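Local coordinates for putative MCP-type signal transduction protein (Campylobacter jejuni subsp. jejuni serotype O:2, PDB 4WY9), which probably serves as a chemoreceptor in chemotaxis, with a periplasmic tandem-PAS sensing region that appears to recognise its ligand indirectly, at residues N146-G151 against V166-P171. Numbering follows the deposited sequence.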
loop_
_atom_site.group_PDB
_atom_site.type_symbol
_atom_site.label_atom_id
_atom_site.label_comp_id
_atom_site.label_asym_id
_atom_site.label_seq_id
_atom_site.Cartn_x
_atom_site.Cartn_y
_atom_site.Cartn_z
ATOM N N ASN A 146 1.831 -13.309 -14.314
ATOM C CA ASN A 146 1.886 -11.881 -14.453
ATOM C C ASN A 146 1.422 -11.252 -13.152
ATOM O O ASN A 146 0.628 -10.309 -13.127
ATOM C CB ASN A 146 0.992 -11.443 -15.619
ATOM C CG ASN A 146 1.187 -10.012 -15.972
ATOM O OD1 ASN A 146 2.164 -9.397 -15.538
ATOM N ND2 ASN A 146 0.262 -9.454 -16.757
ATOM N N LYS A 147 1.919 -11.764 -12.061
ATOM C CA LYS A 147 1.295 -11.405 -10.812
ATOM C C LYS A 147 2.047 -10.305 -10.095
ATOM O O LYS A 147 3.264 -10.272 -10.100
ATOM C CB LYS A 147 1.168 -12.625 -9.874
ATOM C CG LYS A 147 0.217 -13.713 -10.328
ATOM C CD LYS A 147 0.102 -14.798 -9.273
ATOM C CE LYS A 147 -0.872 -15.886 -9.628
ATOM N NZ LYS A 147 -0.950 -16.841 -8.518
ATOM N N VAL A 148 1.306 -9.452 -9.399
ATOM C CA VAL A 148 1.864 -8.480 -8.490
ATOM C C VAL A 148 1.392 -8.842 -7.108
ATOM O O VAL A 148 0.205 -9.136 -6.919
ATOM C CB VAL A 148 1.435 -7.046 -8.854
ATOM C CG1 VAL A 148 2.059 -6.047 -7.912
ATOM C CG2 VAL A 148 1.776 -6.738 -10.313
ATOM N N TYR A 149 2.293 -8.828 -6.123
ATOM C CA TYR A 149 1.971 -9.224 -4.755
ATOM C C TYR A 149 1.790 -7.974 -3.916
ATOM O O TYR A 149 2.686 -7.146 -3.820
ATOM C CB TYR A 149 3.065 -10.130 -4.219
ATOM C CG TYR A 149 3.164 -11.427 -4.949
ATOM C CD1 TYR A 149 3.691 -11.487 -6.261
ATOM C CD2 TYR A 149 2.712 -12.624 -4.405
ATOM C CE1 TYR A 149 3.775 -12.657 -6.945
ATOM C CE2 TYR A 149 2.811 -13.806 -5.108
ATOM C CZ TYR A 149 3.321 -13.834 -6.390
ATOM O OH TYR A 149 3.414 -15.018 -7.085
ATOM N N ILE A 150 0.609 -7.836 -3.311
ATOM C CA ILE A 150 0.268 -6.640 -2.560
ATOM C C ILE A 150 -0.147 -7.006 -1.149
ATOM O O ILE A 150 -0.982 -7.903 -0.958
ATOM C CB ILE A 150 -0.837 -5.842 -3.253
ATOM C CG1 ILE A 150 -0.342 -5.429 -4.659
ATOM C CG2 ILE A 150 -1.228 -4.594 -2.457
ATOM C CD1 ILE A 150 -1.291 -4.618 -5.435
ATOM N N GLY A 151 0.465 -6.374 -0.166
ATOM C CA GLY A 151 0.216 -6.700 1.216
ATOM C C GLY A 151 -0.984 -6.044 1.833
ATOM O O GLY A 151 -1.735 -5.336 1.163
ATOM N N VAL A 166 1.956 -0.062 3.048
ATOM C CA VAL A 166 1.606 -1.231 2.268
ATOM C C VAL A 166 2.729 -1.504 1.264
ATOM O O VAL A 166 3.359 -0.570 0.759
ATOM C CB VAL A 166 0.252 -1.085 1.558
ATOM C CG1 VAL A 166 0.248 0.104 0.562
ATOM C CG2 VAL A 166 -0.140 -2.365 0.852
ATOM N N ASN A 167 2.968 -2.780 1.001
ATOM C CA ASN A 167 4.025 -3.182 0.108
ATOM C C ASN A 167 3.498 -3.790 -1.171
ATOM O O ASN A 167 2.494 -4.494 -1.170
ATOM C CB ASN A 167 4.965 -4.151 0.801
ATOM C CG ASN A 167 5.781 -3.479 1.858
ATOM O OD1 ASN A 167 6.858 -2.946 1.564
ATOM N ND2 ASN A 167 5.257 -3.427 3.061
ATOM N N VAL A 168 4.225 -3.534 -2.255
ATOM C CA VAL A 168 3.920 -4.011 -3.583
ATOM C C VAL A 168 5.199 -4.650 -4.086
ATOM O O VAL A 168 6.241 -4.000 -4.000
ATOM C CB VAL A 168 3.476 -2.884 -4.504
ATOM C CG1 VAL A 168 3.221 -3.362 -5.889
ATOM C CG2 VAL A 168 2.171 -2.206 -3.931
ATOM N N ALA A 169 5.146 -5.879 -4.574
ATOM C CA ALA A 169 6.373 -6.584 -4.952
ATOM C C ALA A 169 6.173 -7.586 -6.061
ATOM O O ALA A 169 5.074 -8.133 -6.250
ATOM C CB ALA A 169 6.966 -7.275 -3.716
ATOM N N ILE A 170 7.244 -7.827 -6.815
ATOM C CA ILE A 170 7.229 -8.726 -7.967
ATOM C C ILE A 170 8.507 -9.562 -7.969
ATOM O O ILE A 170 9.597 -9.031 -7.689
ATOM C CB ILE A 170 7.111 -7.932 -9.285
ATOM C CG1 ILE A 170 5.871 -7.038 -9.275
ATOM C CG2 ILE A 170 7.101 -8.825 -10.500
ATOM C CD1 ILE A 170 5.743 -6.166 -10.498
ATOM N N PRO A 171 8.413 -10.868 -8.280
ATOM C CA PRO A 171 9.621 -11.721 -8.415
ATOM C C PRO A 171 10.484 -11.337 -9.591
ATOM O O PRO A 171 9.982 -10.809 -10.587
ATOM C CB PRO A 171 9.047 -13.113 -8.628
ATOM C CG PRO A 171 7.691 -12.868 -9.216
ATOM C CD PRO A 171 7.191 -11.638 -8.498
#
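Tyr149 and Ala169 form an antiparallel hydrogen-bonded pair: Tyr149 N donates to Ala169 O (2.9 Å, N-H...O 165°), while the return bond from Ala169 N to Tyr149 O is more bent, at 147°. Gly151 N adds a third bond, to Asn167 O at 2.9 Å. Between these bonds Ile150 faces Val168 as a non-hydrogen-bonded pair with CA atoms 4.6 Å apart. There the carbonyls of Tyr149 and Asn167 each accept a second, CA-H...O contact, from Val168 CA and Ile150 CA.

Apolar packing is concentrated on the face of Val148, Ile150, Val168 and Ile170. Val148 holds CG1 anti to its backbone N (chi1 -179°), which brings that methyl to 3.6 Å from Val168 CG1, the closest apolar pair, and its CG2 meets Ile170 CD1 at 4.0 Å. Ile150 runs alongside Val168, with CG1 4.2 Å from Val168 CG2. The other face has a single apolar pair and is more open: the side chains of partly exposed Tyr149 and of Pro171 cross at about a right angle, with Tyr149 CE1 3.9 Å from Pro171 CD, and the tyrosine hydroxyl is hydrogen-bonded to Glu145. Beyond it, exposed Lys147 sends its extended chain away from 166-171.

Both segments belong to the first PDC sensor domain, of the Cache clan, where strand 149-150 pairs antiparallel with 163-173, as strand 154-156 also does, and 163-173 pairs in turn with 179-188. Long helix 8-51 covers the valine-isoleucine face, touching Val148, Val168 and Ile170; helix 132-140 lies against the Tyr149 face, with Ile137 touching Tyr149, Ala169 and Pro171.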